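Local coordinates for protein taurocyamine kinase (Schistosoma mansoni, PDB 4WOD) that reversibly transfers a phosphate group between ATP and the guanidino group of taurocyamine, as a phosphagen kinase built from two duplicated units, at residues 165-168 against 169-172; 176-180 against 181-185; 188-191 against 192-195. The protein carries 4 engineered substitutions. One frame throughout, in Å; residues are numbered along the deposited sequence.

Contact 1. Residues 165-168 against 169-172; sequences YPLT and GMSE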
ATOM      1  N   TYR A 165     -15.688  27.464 -28.083  1.00 24.54           N
ATOM      2  CA  TYR A 165     -14.813  27.053 -29.177  1.00 21.36           C
ATOM      3  C   TYR A 165     -15.159  25.655 -29.671  1.00 25.15           C
ATOM      4  O   TYR A 165     -14.737  24.672 -29.063  1.00 25.15           O
ATOM      5  CB  TYR A 165     -13.345  27.063 -28.735  1.00 24.23           C
ATOM      6  CG  TYR A 165     -12.872  28.377 -28.157  1.00 28.27           C
ATOM      7  CD1 TYR A 165     -12.202  29.304 -28.949  1.00 34.42           C
ATOM      8  CD2 TYR A 165     -13.096  28.694 -26.826  1.00 30.03           C
ATOM      9  CE1 TYR A 165     -11.763  30.510 -28.428  1.00 39.90           C
ATOM     10  CE2 TYR A 165     -12.664  29.902 -26.294  1.00 31.64           C
ATOM     11  CZ  TYR A 165     -11.997  30.804 -27.102  1.00 37.93           C
ATOM     12  OH  TYR A 165     -11.562  32.007 -26.586  1.00 39.92           O
ATOM     13  N   PRO A 166     -15.917  25.552 -30.778  1.00 25.59           N
ATOM     14  CA  PRO A 166     -16.141  24.212 -31.331  1.00 24.74           C
ATOM     15  C   PRO A 166     -14.846  23.639 -31.895  1.00 26.89           C
ATOM     16  O   PRO A 166     -14.089  24.372 -32.542  1.00 25.02           O
ATOM     17  CB  PRO A 166     -17.182  24.448 -32.436  1.00 23.64           C
ATOM     18  CG  PRO A 166     -17.046  25.916 -32.779  1.00 27.19           C
ATOM     19  CD  PRO A 166     -16.651  26.599 -31.514  1.00 22.51           C
ATOM     20  N   LEU A 167     -14.585  22.360 -31.631  1.00 21.33           N
ATOM     21  CA  LEU A 167     -13.385  21.693 -32.130  1.00 24.59           C
ATOM     22  C   LEU A 167     -13.316  21.726 -33.640  1.00 29.76           C
ATOM     23  O   LEU A 167     -12.251  21.966 -34.231  1.00 29.96           O
ATOM     24  CB  LEU A 167     -13.335  20.235 -31.660  1.00 21.11           C
ATOM     25  CG  LEU A 167     -12.477  19.945 -30.429  1.00 27.94           C
ATOM     26  CD1 LEU A 167     -12.849  20.864 -29.277  1.00 25.58           C
ATOM     27  CD2 LEU A 167     -12.576  18.474 -30.015  1.00 25.32           C
ATOM     28  N   THR A 168     -14.457  21.458 -34.264  1.00 26.99           N
ATOM     29  CA  THR A 168     -14.551  21.453 -35.708  1.00 30.80           C
ATOM     30  C   THR A 168     -14.245  22.847 -36.241  1.00 36.18           C
ATOM     31  O   THR A 168     -14.827  23.833 -35.795  1.00 38.06           O
ATOM     32  CB  THR A 168     -15.947  20.992 -36.180  1.00 34.67           C
ATOM     33  OG1 THR A 168     -16.252  19.723 -35.583  1.00 27.88           O
ATOM     34  CG2 THR A 168     -15.959  20.822 -37.662  1.00 38.04           C
ATOM     35  N   GLY A 169     -13.302  22.925 -37.171  1.00 39.34           N
ATOM     36  CA  GLY A 169     -12.899  24.204 -37.714  1.00 43.48           C
ATOM     37  C   GLY A 169     -11.860  25.005 -36.936  1.00 45.55           C
ATOM     38  O   GLY A 169     -11.254  25.936 -37.482  1.00 48.99           O
ATOM     39  N   MET A 170     -11.665  24.663 -35.665  1.00 42.60           N
ATOM     40  CA  MET A 170     -10.606  25.260 -34.854  1.00 38.25           C
ATOM     41  C   MET A 170      -9.267  25.207 -35.599  1.00 42.74           C
ATOM     42  O   MET A 170      -8.878  24.163 -36.123  1.00 39.77           O
ATOM     43  CB  MET A 170     -10.497  24.531 -33.508  1.00 35.22           C
ATOM     44  CG  MET A 170      -9.590  25.184 -32.480  1.00 36.20           C
ATOM     45  SD  MET A 170      -9.441  24.212 -30.958  1.00 39.33           S
ATOM     46  CE  MET A 170     -11.092  24.305 -30.295  1.00 28.39           C
ATOM     47  N   SER A 171      -8.574  26.337 -35.667  1.00 45.47           N
ATOM     48  CA  SER A 171      -7.274  26.365 -36.322  1.00 45.00           C
ATOM     49  C   SER A 171      -6.277  25.577 -35.489  1.00 47.45           C
ATOM     50  O   SER A 171      -6.443  25.434 -34.270  1.00 42.66           O
ATOM     51  CB  SER A 171      -6.785  27.796 -36.521  1.00 42.67           C
ATOM     52  OG  SER A 171      -5.947  28.190 -35.454  1.00 49.06           O
ATOM     53  N   GLU A 172      -5.240  25.061 -36.142  1.00 48.71           N
ATOM     54  CA  GLU A 172      -4.221  24.292 -35.437  1.00 48.63           C
ATOM     55  C   GLU A 172      -3.442  25.196 -34.484  1.00 49.33           C
ATOM     56  O   GLU A 172      -2.897  24.719 -33.491  1.00 49.58           O
ATOM     57  CB  GLU A 172      -3.267  23.598 -36.420  1.00 50.77           C
ATOM     58  CG  GLU A 172      -1.918  24.285 -36.582  1.00 57.70           C
ATOM     59  CD  GLU A 172      -0.938  23.486 -37.423  1.00 59.64           C
ATOM     60  OE1 GLU A 172      -1.154  22.270 -37.616  1.00 57.78           O
ATOM     61  OE2 GLU A 172       0.054  24.082 -37.895  1.00 63.62           O
TER

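Contact 2. Residues 176-180 against 181-185; sequences IKLVN and DHFLF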
ATOM      1  N   ILE A 176      -3.114  24.398 -30.619  1.00 40.89           N
ATOM      2  CA  ILE A 176      -1.829  24.386 -29.936  1.00 41.73           C
ATOM      3  C   ILE A 176      -1.877  25.296 -28.713  1.00 36.90           C
ATOM      4  O   ILE A 176      -1.476  24.904 -27.624  1.00 34.82           O
ATOM      5  CB  ILE A 176      -0.681  24.827 -30.880  1.00 45.12           C
ATOM      6  CG1 ILE A 176      -0.385  23.726 -31.901  1.00 48.54           C
ATOM      7  CG2 ILE A 176       0.584  25.158 -30.087  1.00 42.21           C
ATOM      8  CD1 ILE A 176       0.469  24.184 -33.081  1.00 49.20           C
ATOM      9  N   LYS A 177      -2.388  26.506 -28.897  1.00 34.83           N
ATOM     10  CA  LYS A 177      -2.496  27.446 -27.789  1.00 39.11           C
ATOM     11  C   LYS A 177      -3.362  26.917 -26.634  1.00 39.42           C
ATOM     12  O   LYS A 177      -2.992  27.046 -25.464  1.00 38.20           O
ATOM     13  CB  LYS A 177      -3.056  28.781 -28.285  1.00 40.30           C
ATOM     14  CG  LYS A 177      -3.369  29.773 -27.168  1.00 44.36           C
ATOM     15  CD  LYS A 177      -3.125  31.206 -27.616  1.00 46.31           C
ATOM     16  CE  LYS A 177      -3.901  31.523 -28.887  1.00 50.29           C
ATOM     17  NZ  LYS A 177      -5.345  31.172 -28.769  1.00 55.31           N
ATOM     18  N   LEU A 178      -4.502  26.313 -26.973  1.00 35.98           N
ATOM     19  CA  LEU A 178      -5.481  25.893 -25.975  1.00 33.58           C
ATOM     20  C   LEU A 178      -5.024  24.661 -25.211  1.00 34.00           C
ATOM     21  O   LEU A 178      -5.301  24.521 -24.021  1.00 24.92           O
ATOM     22  CB  LEU A 178      -6.835  25.621 -26.632  1.00 33.84           C
ATOM     23  CG  LEU A 178      -7.595  26.859 -27.101  1.00 32.73           C
ATOM     24  CD1 LEU A 178      -8.720  26.467 -28.047  1.00 35.95           C
ATOM     25  CD2 LEU A 178      -8.138  27.637 -25.905  1.00 29.99           C
ATOM     26  N   VAL A 179      -4.324  23.762 -25.892  1.00 32.70           N
ATOM     27  CA  VAL A 179      -3.787  22.606 -25.199  1.00 34.31           C
ATOM     28  C   VAL A 179      -2.602  23.051 -24.327  1.00 34.45           C
ATOM     29  O   VAL A 179      -2.381  22.508 -23.246  1.00 37.41           O
ATOM     30  CB  VAL A 179      -3.377  21.489 -26.186  1.00 38.80           C
ATOM     31  CG1 VAL A 179      -2.338  21.981 -27.132  1.00 37.53           C
ATOM     32  CG2 VAL A 179      -2.877  20.255 -25.441  1.00 41.03           C
ATOM     33  N   ASN A 180      -1.867  24.064 -24.779  1.00 32.61           N
ATOM     34  CA  ASN A 180      -0.768  24.608 -23.983  1.00 36.71           C
ATOM     35  C   ASN A 180      -1.275  25.236 -22.693  1.00 38.00           C
ATOM     36  O   ASN A 180      -0.645  25.111 -21.648  1.00 38.43           O
ATOM     37  CB  ASN A 180       0.035  25.632 -24.788  1.00 37.64           C
ATOM     38  CG  ASN A 180       1.070  24.976 -25.668  1.00 39.56           C
ATOM     39  OD1 ASN A 180       1.199  23.747 -25.678  1.00 38.15           O
ATOM     40  ND2 ASN A 180       1.808  25.779 -26.419  1.00 36.36           N
ATOM     41  N   ASP A 181      -2.428  25.889 -22.768  1.00 37.39           N
ATOM     42  CA  ASP A 181      -3.062  26.442 -21.574  1.00 40.80           C
ATOM     43  C   ASP A 181      -3.900  25.392 -20.834  1.00 33.96           C
ATOM     44  O   ASP A 181      -4.568  25.702 -19.856  1.00 36.91           O
ATOM     45  CB  ASP A 181      -3.921  27.645 -21.952  1.00 37.79           C
ATOM     46  CG  ASP A 181      -3.086  28.810 -22.441  1.00 42.63           C
ATOM     47  OD1 ASP A 181      -1.921  28.926 -22.001  1.00 46.64           O
ATOM     48  OD2 ASP A 181      -3.581  29.596 -23.272  1.00 47.94           O
ATOM     49  N   HIS A 182      -3.845  24.158 -21.320  1.00 35.18           N
ATOM     50  CA  HIS A 182      -4.578  23.026 -20.753  1.00 37.46           C
ATOM     51  C   HIS A 182      -6.077  23.265 -20.691  1.00 35.77           C
ATOM     52  O   HIS A 182      -6.743  22.850 -19.743  1.00 32.69           O
ATOM     53  CB  HIS A 182      -4.036  22.688 -19.367  1.00 37.83           C
ATOM     54  CG  HIS A 182      -2.573  22.392 -19.372  1.00 43.45           C
ATOM     55  ND1 HIS A 182      -1.626  23.306 -18.957  1.00 41.40           N
ATOM     56  CD2 HIS A 182      -1.887  21.302 -19.794  1.00 44.62           C
ATOM     57  CE1 HIS A 182      -0.421  22.782 -19.099  1.00 46.67           C
ATOM     58  NE2 HIS A 182      -0.551  21.569 -19.606  1.00 53.98           N
ATOM     59  N   PHE A 183      -6.608  23.926 -21.714  1.00 31.03           N
ATOM     60  CA  PHE A 183      -8.047  24.085 -21.840  1.00 30.16           C
ATOM     61  C   PHE A 183      -8.641  23.080 -22.818  1.00 29.36           C
ATOM     62  O   PHE A 183      -9.848  22.842 -22.820  1.00 26.63           O
ATOM     63  CB  PHE A 183      -8.387  25.502 -22.285  1.00 29.40           C
ATOM     64  CG  PHE A 183      -8.017  26.548 -21.279  1.00 30.53           C
ATOM     65  CD1 PHE A 183      -7.953  26.231 -19.930  1.00 31.99           C
ATOM     66  CD2 PHE A 183      -7.720  27.839 -21.679  1.00 30.03           C
ATOM     67  CE1 PHE A 183      -7.609  27.193 -18.992  1.00 34.52           C
ATOM     68  CE2 PHE A 183      -7.377  28.812 -20.747  1.00 33.68           C
ATOM     69  CZ  PHE A 183      -7.322  28.486 -19.403  1.00 36.66           C
ATOM     70  N   LEU A 184      -7.802  22.488 -23.655  1.00 31.53           N
ATOM     71  CA  LEU A 184      -8.323  21.671 -24.745  1.00 27.64           C
ATOM     72  C   LEU A 184      -8.040  20.192 -24.538  1.00 30.15           C
ATOM     73  O   LEU A 184      -6.956  19.805 -24.096  1.00 26.55           O
ATOM     74  CB  LEU A 184      -7.744  22.126 -26.080  1.00 32.53           C
ATOM     75  CG  LEU A 184      -8.339  21.460 -27.319  1.00 32.32           C
ATOM     76  CD1 LEU A 184      -9.856  21.605 -27.316  1.00 30.24           C
ATOM     77  CD2 LEU A 184      -7.737  22.052 -28.582  1.00 31.46           C
ATOM     78  N   PHE A 185      -9.027  19.367 -24.867  1.00 28.24           N
ATOM     79  CA  PHE A 185      -8.854  17.934 -24.780  1.00 28.20           C
ATOM     80  C   PHE A 185      -8.497  17.380 -26.137  1.00 30.89           C
ATOM     81  O   PHE A 185      -8.800  17.993 -27.163  1.00 30.71           O
ATOM     82  CB  PHE A 185     -10.109  17.257 -24.234  1.00 25.52           C
ATOM     83  CG  PHE A 185     -11.371  17.530 -25.022  1.00 25.55           C
ATOM     84  CD1 PHE A 185     -11.742  16.712 -26.078  1.00 23.29           C
ATOM     85  CD2 PHE A 185     -12.230  18.555 -24.649  1.00 21.06           C
ATOM     86  CE1 PHE A 185     -12.927  16.919 -26.754  1.00 21.05           C
ATOM     87  CE2 PHE A 185     -13.405  18.779 -25.335  1.00 20.44           C
ATOM     88  CZ  PHE A 185     -13.757  17.956 -26.389  1.00 21.63           C
TER

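Contact 3. Residues 188-191 against 192-195; sequences DDNV and LRDA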
ATOM      1  N   ASP A 188      -6.460  11.258 -27.458  1.00 29.36           N
ATOM      2  CA  ASP A 188      -5.229  10.516 -27.194  1.00 34.97           C
ATOM      3  C   ASP A 188      -5.343   9.412 -26.129  1.00 29.34           C
ATOM      4  O   ASP A 188      -4.331   8.878 -25.689  1.00 25.77           O
ATOM      5  CB  ASP A 188      -4.119  11.503 -26.801  1.00 35.88           C
ATOM      6  CG  ASP A 188      -4.403  12.230 -25.493  1.00 40.44           C
ATOM      7  OD1 ASP A 188      -5.549  12.165 -24.982  1.00 37.72           O
ATOM      8  OD2 ASP A 188      -3.471  12.888 -24.975  1.00 45.98           O
ATOM      9  N   ASP A 189      -6.565   9.061 -25.737  1.00 26.91           N
ATOM     10  CA  ASP A 189      -6.800   8.031 -24.716  1.00 22.55           C
ATOM     11  C   ASP A 189      -7.365   6.778 -25.381  1.00 23.69           C
ATOM     12  O   ASP A 189      -8.494   6.784 -25.860  1.00 21.51           O
ATOM     13  CB  ASP A 189      -7.758   8.567 -23.641  1.00 25.68           C
ATOM     14  CG  ASP A 189      -8.017   7.575 -22.486  1.00 26.86           C
ATOM     15  OD1 ASP A 189      -7.944   6.339 -22.657  1.00 27.67           O
ATOM     16  OD2 ASP A 189      -8.334   8.055 -21.379  1.00 34.18           O
ATOM     17  N   ASN A 190      -6.589   5.704 -25.419  1.00 21.26           N
ATOM     18  CA  ASN A 190      -7.025   4.520 -26.146  1.00 23.23           C
ATOM     19  C   ASN A 190      -8.182   3.788 -25.454  1.00 24.31           C
ATOM     20  O   ASN A 190      -8.936   3.054 -26.104  1.00 22.12           O
ATOM     21  CB  ASN A 190      -5.857   3.553 -26.355  1.00 28.07           C
ATOM     22  CG  ASN A 190      -5.969   2.770 -27.666  1.00 35.62           C
ATOM     23  OD1 ASN A 190      -6.734   3.132 -28.558  1.00 36.21           O
ATOM     24  ND2 ASN A 190      -5.203   1.691 -27.782  1.00 42.65           N
ATOM     25  N   VAL A 191      -8.319   3.964 -24.142  1.00 20.29           N
ATOM     26  CA  VAL A 191      -9.438   3.350 -23.440  1.00 21.20           C
ATOM     27  C   VAL A 191     -10.701   4.049 -23.926  1.00 20.82           C
ATOM     28  O   VAL A 191     -11.675   3.410 -24.329  1.00 16.59           O
ATOM     29  CB  VAL A 191      -9.306   3.459 -21.893  1.00 20.80           C
ATOM     30  CG1 VAL A 191     -10.598   3.035 -21.204  1.00 20.89           C
ATOM     31  CG2 VAL A 191      -8.130   2.628 -21.388  1.00 21.66           C
ATOM     32  N   LEU A 192     -10.654   5.374 -23.929  1.00 18.87           N
ATOM     33  CA  LEU A 192     -11.769   6.170 -24.438  1.00 18.88           C
ATOM     34  C   LEU A 192     -12.044   5.846 -25.903  1.00 17.27           C
ATOM     35  O   LEU A 192     -13.190   5.703 -26.302  1.00 19.80           O
ATOM     36  CB  LEU A 192     -11.489   7.660 -24.276  1.00 19.83           C
ATOM     37  CG  LEU A 192     -12.648   8.613 -24.604  1.00 22.62           C
ATOM     38  CD1 LEU A 192     -13.959   8.110 -24.003  1.00 22.22           C
ATOM     39  CD2 LEU A 192     -12.315  10.035 -24.109  1.00 19.87           C
ATOM     40  N   ARG A 193     -10.987   5.725 -26.700  1.00 18.53           N
ATOM     41  CA  ARG A 193     -11.135   5.363 -28.104  1.00 21.53           C
ATOM     42  C   ARG A 193     -11.911   4.056 -28.285  1.00 20.40           C
ATOM     43  O   ARG A 193     -12.863   3.995 -29.074  1.00 21.03           O
ATOM     44  CB  ARG A 193      -9.768   5.245 -28.787  1.00 24.01           C
ATOM     45  CG  ARG A 193      -9.863   4.711 -30.219  1.00 21.60           C
ATOM     46  CD  ARG A 193      -8.550   4.868 -30.965  1.00 28.09           C
ATOM     47  NE  ARG A 193      -8.265   6.275 -31.201  1.00 29.88           N
ATOM     48  CZ  ARG A 193      -7.386   6.994 -30.513  1.00 30.43           C
ATOM     49  NH1 ARG A 193      -7.228   8.278 -30.807  1.00 30.77           N
ATOM     50  NH2 ARG A 193      -6.666   6.435 -29.544  1.00 30.13           N
ATOM     51  N   ASP A 194     -11.524   3.015 -27.550  1.00 16.48           N
ATOM     52  CA  ASP A 194     -12.124   1.695 -27.767  1.00 17.66           C
ATOM     53  C   ASP A 194     -13.495   1.519 -27.112  1.00 20.23           C
ATOM     54  O   ASP A 194     -14.182   0.507 -27.321  1.00 18.02           O
ATOM     55  CB  ASP A 194     -11.169   0.619 -27.288  1.00 16.90           C
ATOM     56  CG  ASP A 194      -9.946   0.502 -28.180  1.00 21.96           C
ATOM     57  OD1 ASP A 194     -10.043   0.886 -29.362  1.00 27.23           O
ATOM     58  OD2 ASP A 194      -8.887   0.033 -27.712  1.00 25.33           O
ATOM     59  N   ALA A 195     -13.876   2.508 -26.313  1.00 15.84           N
ATOM     60  CA  ALA A 195     -15.225   2.607 -25.780  1.00 16.25           C
ATOM     61  C   ALA A 195     -16.143   3.481 -26.646  1.00 19.07           C
ATOM     62  O   ALA A 195     -17.271   3.790 -26.242  1.00 16.28           O
ATOM     63  CB  ALA A 195     -15.175   3.154 -24.348  1.00 17.90           C
TER
HETATM   64  O   HOH W   1      -6.610  -0.277 -29.184  1.00 37.53           O

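Contact 1. Residues 165-168 against 169-172
Y165 meets M170 through its CB, with M170 CE 3.9 Å away; the end of the side chain leads away from the turn, and Y165 also touches I207 and I209 of the neighbouring strand 206-210. P166 takes part through its backbone: its carbonyl O faces the flank of M170, 3.7 Å from M170 CB, and the methyl CE bends back to the same oxygen. At L167 the chain leaves strand 162-166, an outermost strand of the antiparallel sheet in the first catalytic domain, and reverses in a type II beta turn from L167 to M170. L167 O accepts from M170 N at 3.1 Å, bent to 143° at the hydrogen, with the donor well above the carbonyl plane. L167 CB is directed away from the turn, yet CD1 comes within 4.0 Å of M170 CE, the two side chains crossing at a slant. M170 reaches back because CG and SD are both extended and chi3 then folds the methyl at -67° against Y165 and L167. T168, at the outer corner, sends OG1 to P202 O in a weak hydrogen bond. G169 follows with phi 84°, the positive phi of the third position of a type II turn, where glycine is favoured. Beyond M170, S171 is the N-cap of helix 172-180, its OG bonded to D174 N.

Contact 2. Residues 176-180 against 181-185
L178 O accepts from F183 N at 2.7 Å, the donor almost in line with the C=O bond, and takes a second, weak bond from L184 N. A Schellman motif thus ends helix 172-180: H182 has turned to positive phi (57°), and its N gives a weak bond to V179 O at 2.9 Å. One residue earlier, D181 N keeps the i to i+4 helical bond to K177 O at 3.0 Å. The D181 carboxylate turns back across the K177 side chain at a slant, OD2 lying 3.9 Å from K177 CG, while K177 NZ stays 6.0 Å from D181 OD2, too far for an ion pair, and makes a long, weak one with D174 OD1. H182, a predicted ATP-binding residue, turns one ring face to V179 O, which sits above the rim. Under the turn the packing is apolar. L184 CB points at the helix and rests on L178 CB at 3.7 Å, next to V179, and I207 of strand 206-210 also touches L184. F183 has its CB 4.2 Å from L178 CD2, which meets the ring at its edge; one face of that ring carries D181 O, 3.4 Å above the plane and offset toward the rim.

Contact 3. Residues 188-191 against 192-195
D189 OD1 is gripped by two backbone N-H groups at the start of the helix. L192 N reaches it at 3.1 Å in a nearly straight bond (165°), coming from above the carboxylate plane, while V191 N adds a shorter but strongly bent, weak one. The carboxylate gets there with CG anti to the D189 backbone N (chi1 -177°), which lays it over the first turn. Next to it, D189 CB and L192 CB touch at 3.9 Å, the two side chains crossing nearly square. D189 is therefore the N-cap of the short helix 190-194, and its negative charge would be expected to suit the positive end of the helix dipole. The first i to i+4 bond of the helix runs from R193 N to D189 O, 2.8 Å, in the carbonyl plane, and the next from D194 N to N190 O at 3.0 Å. On the outer side N190 lies between R193 and D194. Its OD1 is met at the edge of the R193 guanidinium, in plane, by a long, weak bond of 3.4 Å from NH2; the amide and guanidinium planes stand 50° apart. R193 NH1 has its own partner in N187 O. A water joins N190 ND2, through a weak bond, to D194 OD2, to which it donates at 2.7 Å, so the amide is linked, loosely, to R193 directly and to D194 through the water. V191 O takes a weak bond from A195 N and also a hydrogen bond from T52 OG1 of helix 46-55, which links this helix to the N-terminal part of the first unit. V191 touches R63 of the pocket that holds the bound arginine, and its side chain is about 5 Å from that ligand.

Contacts 1 and 2 bracket helix 172-180: contact 1 leads into its start, contact 2 is its C-terminal end. They touch each other, with M170 SD 3.6 Å from L184 CD2 and L167 CD2 3.6 Å from F185 CE1, and so share one apolar patch that includes strand 206-210. Contact 1 lies at the surface, away from the annotated sites; contacts 2 and 3 are partly buried. Contact 3, about 19 Å from contact 2 between centres, comprises the next helix, 190-194, with its N-cap. Its chemistry is mainly polar, with a carboxylate cap and a water, whereas contact 2 joins a Schellman cap to leucine packing, and contact 1 a turn bond to the methionine methyl lying on Y165 and L167.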